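Local coordinates for glycosyl hydrolase family 62 protein (Coprinopsis cinerea, PDB 5B6T), which probably removes arabinofuranose side groups from arabinoxylan, as an alpha-L-arabinofuranosidase of glycoside hydrolase family 62, at residues V31-D35 and G36-V40; S56-D59 and W60-G64; G297-S301 and L302-L306; V252-G256 and N257-R261; S172-P175 and N176-E180. One frame throughout, in Å; residues are numbered along the deposited sequence.

How the contacts relate
From the N terminus, contact 1 closes the tight hairpin between strands 25-34 and 37-46, and contact 2 turns the chain just after strand 49-57, the next strand of the same sheet. The two touch, W38 N reaching F57 O at 2.8 Å. Contact 5 follows in a loop between strands 163-170 and 182-186, on the far side of the molecule from contacts 2, 3 and 4. Contact 4 ends strand 252-254, and contact 3 leads into strand 305-311 of that same sheet; they meet where W259 CH2 lies 3.6 Å from K305 O. All five run in series, none enclosing or crossing another, across blades of the five-bladed beta-propeller expected for this family.

Contact 1 of 5, residues V31-D35 and G36-V40; sequences VVYHD and GRWHV
V32 and H39 face each other as an antiparallel hydrogen-bonded pair, H39 N reaching V32 O at 2.8 Å while V32 N returns a bond to H39 O. H34 and R37 repeat this nearer the bend, with H34 N 2.9 Å from R37 O, and a type I' turn carries the chain round through D35 and G36, both at positive phi. A side chain reinforces the turn: H39 NE2 donates to H34 O at 3.0 Å, the oxygen lying in the plane of the imidazole. R37 N arrives from the opposite face of that carbonyl, so two bonds grip the oxygen. With ND1 bonded to Y54 OH, the H39 ring is held at both nitrogens.

The aromatic contact is on the other face of the hairpin. Y33 turns its edge to the face of W38, CD1 standing 3.4 Å from W38 CE2 with the planes at 60°. The tyrosine's CG is anti to its N (chi1 -168°), which sends the ring toward the turn, OH 3.3 Å from G36 CA. CB itself lies over the indole's six-membered ring, 3.9 Å from its centroid, a CH-pi contact.

Among apolar contacts, V31 CG2 meets W38 CE3 at 3.5 Å and V40 CG2 at 4.0 Å. With an alanine at W38, Y33 and V31 would probably lose the surface they rest on, leaving the tyrosine ring freer to turn.

Strands 25-34 and 37-46 begin a four-stranded antiparallel sheet. W38 pairs with F57 on strand 49-57, V31 touches L287 of strand 285-290, and the H34 ring meets W95 edge-to-face.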
# COMPACT_ATOMS: atom_id res chain seq x y z
N VAL A 31 6.78 2.60 1.75
CA VAL A 31 8.23 2.66 1.84
C VAL A 31 8.91 3.55 0.82
O VAL A 31 8.61 3.49 -0.37
CB VAL A 31 8.85 1.24 1.80
CG1 VAL A 31 8.42 0.47 0.56
CG2 VAL A 31 10.35 1.28 1.97
N VAL A 32 9.85 4.34 1.33
CA VAL A 32 10.78 5.12 0.50
C VAL A 32 12.18 5.04 1.07
O VAL A 32 12.38 4.91 2.28
CB VAL A 32 10.37 6.61 0.36
CG1 VAL A 32 9.06 6.73 -0.41
CG2 VAL A 32 10.27 7.33 1.69
N TYR A 33 13.15 5.13 0.15
CA TYR A 33 14.57 5.26 0.50
C TYR A 33 14.96 6.71 0.27
O TYR A 33 14.78 7.24 -0.82
CB TYR A 33 15.43 4.35 -0.36
CG TYR A 33 16.87 4.23 0.14
CD1 TYR A 33 17.17 3.44 1.23
CD2 TYR A 33 17.91 4.90 -0.50
CE1 TYR A 33 18.47 3.30 1.68
CE2 TYR A 33 19.21 4.79 -0.04
CZ TYR A 33 19.49 3.98 1.03
OH TYR A 33 20.81 3.83 1.45
N HIS A 34 15.44 7.36 1.32
CA HIS A 34 15.74 8.79 1.26
C HIS A 34 16.90 9.10 2.17
O HIS A 34 16.93 8.68 3.35
CB HIS A 34 14.52 9.61 1.68
CG HIS A 34 14.78 11.07 1.87
ND1 HIS A 34 14.91 11.93 0.82
CD2 HIS A 34 14.95 11.81 2.99
CE1 HIS A 34 15.13 13.15 1.26
NE2 HIS A 34 15.17 13.11 2.58
N ASP A 35 17.87 9.81 1.61
CA ASP A 35 19.09 10.16 2.32
C ASP A 35 19.69 9.01 3.12
O ASP A 35 19.95 9.12 4.31
CB ASP A 35 18.83 11.39 3.17
CG ASP A 35 18.76 12.65 2.33
OD1 ASP A 35 19.07 12.56 1.11
OD2 ASP A 35 18.41 13.71 2.87
N GLY A 36 19.91 7.90 2.44
CA GLY A 36 20.64 6.79 2.98
C GLY A 36 19.93 5.87 3.94
O GLY A 36 20.56 5.03 4.58
N ARG A 37 18.61 6.04 4.07
CA ARG A 37 17.82 5.24 4.97
C ARG A 37 16.51 4.84 4.35
O ARG A 37 15.93 5.57 3.53
CB ARG A 37 17.49 6.01 6.27
CG ARG A 37 18.65 6.52 7.09
CD ARG A 37 18.15 7.27 8.31
NE ARG A 37 17.59 6.39 9.33
CZ ARG A 37 18.32 5.62 10.15
NH1 ARG A 37 19.64 5.59 10.06
NH2 ARG A 37 17.71 4.87 11.05
N TRP A 38 16.02 3.69 4.79
CA TRP A 38 14.65 3.27 4.53
C TRP A 38 13.72 3.95 5.51
O TRP A 38 14.03 4.05 6.70
CB TRP A 38 14.54 1.75 4.68
CG TRP A 38 15.34 1.05 3.62
CD1 TRP A 38 16.56 0.48 3.75
CD2 TRP A 38 14.96 0.92 2.25
NE1 TRP A 38 16.97 -0.04 2.52
CE2 TRP A 38 16.00 0.23 1.58
CE3 TRP A 38 13.85 1.34 1.51
CZ2 TRP A 38 15.96 -0.04 0.21
CZ3 TRP A 38 13.81 1.05 0.14
CH2 TRP A 38 14.86 0.37 -0.48
N HIS A 39 12.58 4.39 4.99
CA HIS A 39 11.54 5.02 5.80
C HIS A 39 10.28 4.20 5.55
O HIS A 39 9.73 4.23 4.45
CB HIS A 39 11.32 6.47 5.39
CG HIS A 39 12.58 7.27 5.46
ND1 HIS A 39 12.95 8.00 6.56
CD2 HIS A 39 13.59 7.39 4.56
CE1 HIS A 39 14.13 8.56 6.33
NE2 HIS A 39 14.54 8.19 5.13
N VAL A 40 9.85 3.47 6.56
CA VAL A 40 8.69 2.62 6.44
C VAL A 40 7.57 3.19 7.33
O VAL A 40 7.81 3.49 8.52
CB VAL A 40 9.00 1.17 6.83
CG1 VAL A 40 7.74 0.30 6.93
CG2 VAL A 40 10.03 0.55 5.88

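Contact 2 of 5, residues S56-D59 and W60-G64; sequences SFTD and WAQAG
Leaving the strand at F57, the backbone coils through a short 3-10 segment starting at W60, so that Q62 N bonds D59 O at 2.9 Å and A63 comes back beneath F57. A63 N also bonds W60 O, which tightens the coil.

F57 makes the apolar part of the contact. Its CG sits between the backbone N and the carbonyl carbon (chi1 46°), and this rotation lays the ring flat on A63: the methyl CB is 3.7 Å from the ring centroid and only 9° off the normal, a nearly vertical CH-pi contact. The far end of the same ring reaches W60. F57 CE2 is 3.6 Å from W60 CE3, and CZ is 3.7 Å from W60 CZ3; the two planes are inclined at 57°, so this is an oblique apolar meeting of rings.

D59 folds its carboxylate over the start of the coil. OD1 is modelled 2.4 Å from A61 N, so short that the exact placing of the group is doubtful. Farther along, T58 OG1 comes within 3.2 Å of Q62 OE1, without the geometry of a hydrogen bond.

Strand 49-57 ends here, and the loop runs on to strand 68-70 at the edge of the sheet. F57 packs on V40 of strand 37-46, W60 lies against W38 and against R285 and L287 of strand 285-290, and A63 touches I14.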
# COMPACT_ATOMS: atom_id res chain seq x y z
N SER A 56 12.58 3.42 10.70
CA SER A 56 13.64 3.77 9.78
C SER A 56 14.92 2.99 10.11
O SER A 56 15.18 2.68 11.27
CB SER A 56 13.86 5.29 9.76
OG SER A 56 14.89 5.71 8.87
N PHE A 57 15.65 2.66 9.07
CA PHE A 57 16.84 1.81 9.19
C PHE A 57 17.70 1.97 7.94
O PHE A 57 17.20 2.29 6.85
CB PHE A 57 16.44 0.32 9.40
CG PHE A 57 15.37 -0.16 8.47
CD1 PHE A 57 14.03 -0.01 8.79
CD2 PHE A 57 15.70 -0.76 7.26
CE1 PHE A 57 13.05 -0.43 7.93
CE2 PHE A 57 14.72 -1.19 6.39
CZ PHE A 57 13.39 -1.02 6.73
N THR A 58 18.99 1.73 8.09
CA THR A 58 19.90 1.91 6.96
C THR A 58 19.92 0.70 6.04
O THR A 58 20.07 0.88 4.83
CB THR A 58 21.35 2.19 7.42
OG1 THR A 58 21.75 1.12 8.28
CG2 THR A 58 21.46 3.49 8.17
N ASP A 59 19.75 -0.50 6.60
CA ASP A 59 20.04 -1.78 5.93
C ASP A 59 18.92 -2.76 6.29
O ASP A 59 18.45 -2.75 7.43
CB ASP A 59 21.49 -2.24 6.36
CG ASP A 59 21.63 -3.73 6.72
OD1 ASP A 59 20.91 -4.62 6.22
OD2 ASP A 59 22.57 -4.06 7.47
N TRP A 60 18.50 -3.60 5.33
CA TRP A 60 17.39 -4.52 5.56
C TRP A 60 17.68 -5.53 6.69
O TRP A 60 16.77 -6.00 7.37
CB TRP A 60 17.02 -5.27 4.28
CG TRP A 60 16.37 -4.43 3.23
CD1 TRP A 60 16.89 -4.03 2.03
CD2 TRP A 60 15.03 -3.90 3.27
NE1 TRP A 60 15.97 -3.30 1.32
CE2 TRP A 60 14.83 -3.20 2.06
CE3 TRP A 60 13.99 -3.99 4.19
CZ2 TRP A 60 13.62 -2.55 1.78
CZ3 TRP A 60 12.81 -3.33 3.90
CH2 TRP A 60 12.63 -2.64 2.71
N ALA A 61 18.96 -5.84 6.90
CA ALA A 61 19.40 -6.67 8.03
C ALA A 61 19.14 -6.04 9.40
O ALA A 61 19.19 -6.72 10.42
CB ALA A 61 20.88 -7.02 7.91
N GLN A 62 18.93 -4.74 9.44
CA GLN A 62 18.69 -4.07 10.71
C GLN A 62 17.22 -3.67 10.86
O GLN A 62 16.86 -2.98 11.81
CB GLN A 62 19.58 -2.83 10.84
CG GLN A 62 21.09 -3.11 10.90
CD GLN A 62 21.90 -1.86 11.23
OE1 GLN A 62 22.42 -1.19 10.34
NE2 GLN A 62 21.97 -1.52 12.52
N ALA A 63 16.37 -4.05 9.90
CA ALA A 63 14.96 -3.65 9.98
C ALA A 63 14.28 -4.14 11.25
O ALA A 63 13.52 -3.39 11.87
CB ALA A 63 14.19 -4.13 8.76
N GLY A 64 14.54 -5.38 11.62
CA GLY A 64 13.90 -5.97 12.81
C GLY A 64 14.25 -5.28 14.11
O GLY A 64 13.43 -5.27 15.04

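Contact 3 of 5, residues G297-S301 and L302-L306; sequences GDYNS and LPWKL
Y299 presents its ring face to the edge of W304 in an offset edge-to-face pair, the planes at 60° and the nearest atoms, Y299 CE1 and W304 CZ2, 4.2 Å apart. L302 stands against the near part of the same tyrosine: its CD1 touches Y299 CD1 at 3.7 Å, the two side chains crossing at about a right angle. The phenol gets there because CG is anti to the backbone N (chi1 177°), which swings the ring back toward L302 and the indole. L302 also lies over the tyrosine backbone, with CG 3.3 Å from Y299 O.

Two turns follow each other between the rings along the chain. The 3-10 segment 299-301 passes on to L302 through the bond from L302 N to Y299 O, and P303 then centres an inverse gamma turn in which W304 N bonds L302 O at 2.9 Å. Before them D298 O is gripped twice by S301, by N and by OG (2.8 Å), both from one face of the carbonyl plane.

A water sits between the rings, over the rim of the Y299 ring face, donating to Y299 O at 2.8 Å and weakly accepting from W304 NE1; a second ties the turn together, donating to both N300 O and L302 O. Y299 OH bonds K27 NZ of strand 25-34, and a lead ion lies about 3 Å from the nearest atom of the Y299 side chain. The indole itself packs on K27 and, in strand 285-290, on Q289.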
# COMPACT_ATOMS: atom_id res chain seq x y z
N GLY A 297 -8.64 -16.96 14.03
CA GLY A 297 -9.29 -16.08 14.97
C GLY A 297 -9.60 -14.76 14.32
O GLY A 297 -9.56 -14.63 13.10
N ASP A 298 -9.90 -13.80 15.16
CA ASP A 298 -10.40 -12.51 14.73
C ASP A 298 -9.38 -11.86 13.78
O ASP A 298 -8.17 -11.85 14.08
CB ASP A 298 -10.65 -11.61 15.95
CG ASP A 298 -11.83 -12.10 16.84
OD1 ASP A 298 -12.71 -12.86 16.36
OD2 ASP A 298 -11.87 -11.70 18.03
N TYR A 299 -9.88 -11.32 12.68
CA TYR A 299 -9.02 -10.70 11.65
C TYR A 299 -8.06 -9.67 12.24
O TYR A 299 -6.88 -9.70 11.92
CB TYR A 299 -9.85 -10.08 10.51
CG TYR A 299 -8.98 -9.39 9.47
CD1 TYR A 299 -8.34 -10.12 8.47
CD2 TYR A 299 -8.74 -8.02 9.53
CE1 TYR A 299 -7.53 -9.50 7.53
CE2 TYR A 299 -7.90 -7.40 8.60
CZ TYR A 299 -7.30 -8.16 7.63
OH TYR A 299 -6.48 -7.54 6.72
N ASN A 300 -8.54 -8.78 13.11
CA ASN A 300 -7.71 -7.67 13.61
C ASN A 300 -6.57 -8.09 14.57
O ASN A 300 -5.65 -7.32 14.84
CB ASN A 300 -8.58 -6.59 14.29
CG ASN A 300 -9.42 -5.81 13.31
OD1 ASN A 300 -9.14 -5.77 12.11
ND2 ASN A 300 -10.48 -5.17 13.83
N SER A 301 -6.64 -9.33 15.06
CA SER A 301 -5.66 -9.87 15.96
C SER A 301 -4.63 -10.74 15.25
O SER A 301 -3.77 -11.32 15.90
CB SER A 301 -6.37 -10.66 17.06
OG SER A 301 -6.94 -11.85 16.56
N LEU A 302 -4.72 -10.88 13.92
CA LEU A 302 -3.83 -11.80 13.20
C LEU A 302 -2.38 -11.32 13.25
O LEU A 302 -2.10 -10.11 13.14
CB LEU A 302 -4.25 -11.96 11.74
CG LEU A 302 -5.56 -12.70 11.49
CD1 LEU A 302 -5.97 -12.46 10.04
CD2 LEU A 302 -5.48 -14.19 11.80
N PRO A 303 -1.43 -12.25 13.38
CA PRO A 303 -0.04 -11.85 13.55
C PRO A 303 0.71 -11.55 12.25
O PRO A 303 1.68 -12.21 11.89
CB PRO A 303 0.57 -13.04 14.31
CG PRO A 303 -0.22 -14.20 13.84
CD PRO A 303 -1.62 -13.70 13.63
N TRP A 304 0.28 -10.49 11.58
CA TRP A 304 0.96 -10.04 10.35
C TRP A 304 2.35 -9.51 10.65
O TRP A 304 2.56 -8.79 11.63
CB TRP A 304 0.16 -8.94 9.63
CG TRP A 304 -1.19 -9.36 9.17
CD1 TRP A 304 -2.36 -9.17 9.82
CD2 TRP A 304 -1.51 -10.04 7.95
NE1 TRP A 304 -3.40 -9.66 9.08
CE2 TRP A 304 -2.90 -10.21 7.92
CE3 TRP A 304 -0.75 -10.52 6.88
CZ2 TRP A 304 -3.56 -10.87 6.88
CZ3 TRP A 304 -1.41 -11.15 5.82
CH2 TRP A 304 -2.79 -11.33 5.83
N LYS A 305 3.29 -9.84 9.75
CA LYS A 305 4.67 -9.34 9.80
C LYS A 305 5.06 -8.95 8.39
O LYS A 305 4.46 -9.42 7.42
CB LYS A 305 5.62 -10.42 10.36
CG LYS A 305 5.18 -10.90 11.75
CD LYS A 305 6.03 -12.01 12.30
CE LYS A 305 5.31 -12.75 13.40
NZ LYS A 305 4.88 -11.91 14.56
N LEU A 306 6.04 -8.07 8.27
CA LEU A 306 6.50 -7.58 6.97
C LEU A 306 7.68 -8.41 6.49
O LEU A 306 8.62 -8.66 7.26
CB LEU A 306 6.90 -6.11 7.06
CG LEU A 306 5.88 -5.14 7.68
CD1 LEU A 306 6.34 -3.71 7.56
CD2 LEU A 306 4.49 -5.32 7.08
O HOH W 1 -5.23 -7.84 10.68
O HOH W 2 -3.55 -7.82 12.89

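Contact 4 of 5, residues V252-G256 and N257-R261; sequences VAFTG and NAWTR
F254 lies under the backbone of A258, and a CH-pi contact is at the heart of the meeting: A258 CA stands 3.6 Å from the phenyl centroid, 13° off the ring normal. W259 N lies over the same face, nearer the rim and 3.8 Å above the plane. The peptide thus runs across the ring, with the A258 methyl extending the cover, CB at 3.6 Å from F254 CE1.

The aromatic contact is of another kind. F254 and W259 cross at about a right angle, their planes at 76°, with F254 CE2 3.5 Å from W259 CD1 in an oblique approach. The tryptophan's CG is set between its backbone N and carbonyl carbon (chi1 67°), a rotation that folds the indole back beside the phenylalanine. T260 CG2 fills the angle between them: it is in the plane of the phenyl ring, 4.0 Å from F254 CZ, and 3.8 Å above the centre of the indole.

F254 is the last residue of strand 252-254, at the edge of a mixed five-stranded sheet that combines the N-terminal strand 7-9 with strands 305-311, 285-290 and 266-268 from the C-terminal part of the chain, consistent with the closure of a propeller. The loop that leaves it folds over its final side chain.

No hydrogen bond links 252-256 with 257-261. Carbonyl oxygens do approach the ring, T260 O coming to 3.6 Å from F254 CZ. The polar ends bond outward: W259 NE1 to S10 O, and T260 OG1 to both D262 O and L291 N. The indole also touches P12 and Y288, while F254 packs on S9 of strand 7-9.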
# COMPACT_ATOMS: atom_id res chain seq x y z
N VAL A 252 6.22 -17.56 -5.35
CA VAL A 252 7.13 -17.05 -4.33
C VAL A 252 7.93 -18.18 -3.72
O VAL A 252 7.39 -19.06 -3.04
CB VAL A 252 6.35 -16.31 -3.23
CG1 VAL A 252 7.25 -15.97 -2.05
CG2 VAL A 252 5.68 -15.05 -3.81
N ALA A 253 9.23 -18.18 -4.04
CA ALA A 253 10.22 -19.01 -3.39
C ALA A 253 10.63 -18.33 -2.10
O ALA A 253 10.50 -17.11 -1.96
CB ALA A 253 11.44 -19.17 -4.30
N PHE A 254 11.19 -19.14 -1.19
CA PHE A 254 11.83 -18.61 0.01
C PHE A 254 13.26 -19.17 0.05
O PHE A 254 13.46 -20.36 -0.21
CB PHE A 254 11.09 -19.07 1.27
CG PHE A 254 9.67 -18.57 1.37
CD1 PHE A 254 8.65 -19.19 0.68
CD2 PHE A 254 9.35 -17.50 2.18
CE1 PHE A 254 7.36 -18.72 0.75
CE2 PHE A 254 8.05 -17.06 2.28
CZ PHE A 254 7.06 -17.65 1.55
N THR A 255 14.23 -18.33 0.41
CA THR A 255 15.62 -18.83 0.65
C THR A 255 15.59 -19.76 1.87
O THR A 255 16.29 -20.77 1.91
CB THR A 255 16.65 -17.70 0.85
OG1 THR A 255 16.23 -16.82 1.90
CG2 THR A 255 16.82 -16.91 -0.43
N GLY A 256 14.78 -19.39 2.86
CA GLY A 256 14.53 -20.20 4.04
C GLY A 256 13.24 -21.00 3.91
O GLY A 256 12.85 -21.42 2.82
N ASN A 257 12.57 -21.20 5.02
CA ASN A 257 11.34 -21.99 5.01
C ASN A 257 10.18 -21.09 4.62
O ASN A 257 10.22 -19.87 4.87
CB ASN A 257 11.07 -22.62 6.38
CG ASN A 257 12.20 -23.52 6.82
OD1 ASN A 257 12.56 -24.48 6.14
ND2 ASN A 257 12.77 -23.21 7.98
N ALA A 258 9.14 -21.67 4.04
CA ALA A 258 7.96 -20.88 3.68
C ALA A 258 7.19 -20.47 4.95
O ALA A 258 6.54 -21.31 5.56
CB ALA A 258 7.06 -21.66 2.75
N TRP A 259 7.22 -19.20 5.33
CA TRP A 259 6.60 -18.76 6.59
C TRP A 259 5.19 -18.22 6.43
O TRP A 259 4.46 -17.99 7.41
CB TRP A 259 7.52 -17.76 7.27
CG TRP A 259 7.67 -16.46 6.54
CD1 TRP A 259 8.58 -16.17 5.58
CD2 TRP A 259 6.91 -15.26 6.76
NE1 TRP A 259 8.41 -14.87 5.15
CE2 TRP A 259 7.41 -14.28 5.87
CE3 TRP A 259 5.85 -14.92 7.61
CZ2 TRP A 259 6.89 -12.98 5.81
CZ3 TRP A 259 5.36 -13.60 7.58
CH2 TRP A 259 5.87 -12.67 6.67
N THR A 260 4.79 -18.00 5.19
CA THR A 260 3.47 -17.48 4.89
C THR A 260 2.97 -18.12 3.61
O THR A 260 3.75 -18.38 2.70
CB THR A 260 3.50 -15.93 4.77
OG1 THR A 260 2.18 -15.45 4.51
CG2 THR A 260 4.46 -15.48 3.66
N ARG A 261 1.65 -18.35 3.54
CA ARG A 261 0.95 -18.70 2.31
C ARG A 261 0.16 -17.54 1.72
O ARG A 261 -0.45 -17.69 0.66
CB ARG A 261 -0.03 -19.87 2.57
CG ARG A 261 0.67 -21.17 2.94
CD ARG A 261 -0.35 -22.30 3.00
NE ARG A 261 0.08 -23.31 3.97
CZ ARG A 261 -0.73 -24.12 4.66
NH1 ARG A 261 -2.05 -24.08 4.51
NH2 ARG A 261 -0.20 -24.97 5.53

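Contact 5 of 5, residues S172-P175 and N176-E180; sequences SNFP and NGFNE
N176 turns back on N173, its backbone N bonding N173 O at 2.8 Å and its CB lying 3.4 Å from the same oxygen. The side-chain amide adds a wet link: ND2 donates to a water at 2.9 Å, which in turn donates to N173 O. That carbonyl therefore takes both a direct and a water-borne bond from one asparagine.

P175 shapes the bend. The peptide before it is cis, and N173 to N176 form a type VI turn, in which CB of the proline lies over the centre of the F174 ring, 4.1 Å above its plane. A second water crosses the next step, from P175 O (2.8 Å) to F178 N.

F178 lies farther along the loop, which joins strands 163-170 and 182-186 of an antiparallel propeller blade. Its CE2 meets F174 CD1 at 3.8 Å, the rings rim to rim with their planes at 89°, and its CD2 passes 3.7 Å from P175 O. An alanine here would probably open a gap beside F174 and take away its aromatic neighbour within the loop. The two phenylalanines both bear on C153 of strand 152-158, while F178 also meets the ring of F124.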
# COMPACT_ATOMS: atom_id res chain seq x y z
N SER A 172 -2.10 21.65 -9.42
CA SER A 172 -2.00 22.91 -8.66
C SER A 172 -2.97 22.96 -7.49
O SER A 172 -2.65 23.57 -6.48
CB SER A 172 -2.21 24.16 -9.56
OG SER A 172 -3.42 24.05 -10.28
N ASN A 173 -4.13 22.32 -7.59
CA ASN A 173 -5.12 22.39 -6.50
C ASN A 173 -4.94 21.35 -5.38
O ASN A 173 -5.45 21.55 -4.28
CB ASN A 173 -6.54 22.26 -7.02
CG ASN A 173 -7.03 23.53 -7.71
OD1 ASN A 173 -6.54 24.63 -7.45
ND2 ASN A 173 -8.00 23.37 -8.59
N PHE A 174 -4.24 20.25 -5.71
CA PHE A 174 -3.96 19.18 -4.74
C PHE A 174 -3.51 19.83 -3.42
O PHE A 174 -2.66 20.72 -3.42
CB PHE A 174 -2.91 18.21 -5.28
CG PHE A 174 -2.61 17.08 -4.34
CD1 PHE A 174 -3.37 15.92 -4.36
CD2 PHE A 174 -1.58 17.18 -3.41
CE1 PHE A 174 -3.11 14.88 -3.46
CE2 PHE A 174 -1.32 16.14 -2.51
CZ PHE A 174 -2.09 15.00 -2.53
N PRO A 175 -4.04 19.37 -2.28
CA PRO A 175 -4.91 18.23 -2.03
C PRO A 175 -6.40 18.54 -2.14
O PRO A 175 -7.22 17.65 -1.87
CB PRO A 175 -4.59 17.88 -0.57
CG PRO A 175 -4.35 19.23 0.04
CD PRO A 175 -3.64 20.03 -1.01
N ASN A 176 -6.77 19.75 -2.55
CA ASN A 176 -8.17 20.14 -2.66
C ASN A 176 -8.73 19.82 -4.04
O ASN A 176 -7.97 19.61 -4.99
CB ASN A 176 -8.30 21.63 -2.37
CG ASN A 176 -7.78 21.98 -0.98
OD1 ASN A 176 -8.24 21.42 -0.00
ND2 ASN A 176 -6.79 22.83 -0.92
N GLY A 177 -10.04 19.77 -4.13
CA GLY A 177 -10.74 19.68 -5.40
C GLY A 177 -10.98 18.31 -5.98
O GLY A 177 -11.45 18.21 -7.10
N PHE A 178 -10.70 17.24 -5.23
CA PHE A 178 -10.99 15.91 -5.75
C PHE A 178 -12.45 15.77 -6.08
O PHE A 178 -13.32 16.08 -5.27
CB PHE A 178 -10.52 14.80 -4.79
CG PHE A 178 -9.08 14.46 -4.95
CD1 PHE A 178 -8.62 13.85 -6.11
CD2 PHE A 178 -8.18 14.75 -3.95
CE1 PHE A 178 -7.30 13.52 -6.25
CE2 PHE A 178 -6.83 14.43 -4.09
CZ PHE A 178 -6.39 13.82 -5.24
N ASN A 179 -12.71 15.29 -7.30
CA ASN A 179 -14.07 15.23 -7.81
C ASN A 179 -14.79 13.98 -7.37
O ASN A 179 -14.27 13.18 -6.56
CB ASN A 179 -14.08 15.41 -9.33
CG ASN A 179 -13.44 14.27 -10.08
OD1 ASN A 179 -12.86 13.34 -9.50
ND2 ASN A 179 -13.51 14.35 -11.40
N GLU A 180 -16.01 13.80 -7.86
CA GLU A 180 -16.76 12.61 -7.51
C GLU A 180 -16.02 11.41 -8.11
O GLU A 180 -15.66 11.42 -9.28
CB GLU A 180 -18.19 12.67 -8.06
CG GLU A 180 -19.05 11.44 -7.71
CD GLU A 180 -19.48 11.32 -6.24
OE1 GLU A 180 -19.18 12.28 -5.44
OE2 GLU A 180 -20.13 10.26 -5.88
O HOH W 3 -5.69 24.21 -3.24
O HOH W 4 -9.91 17.23 -2.34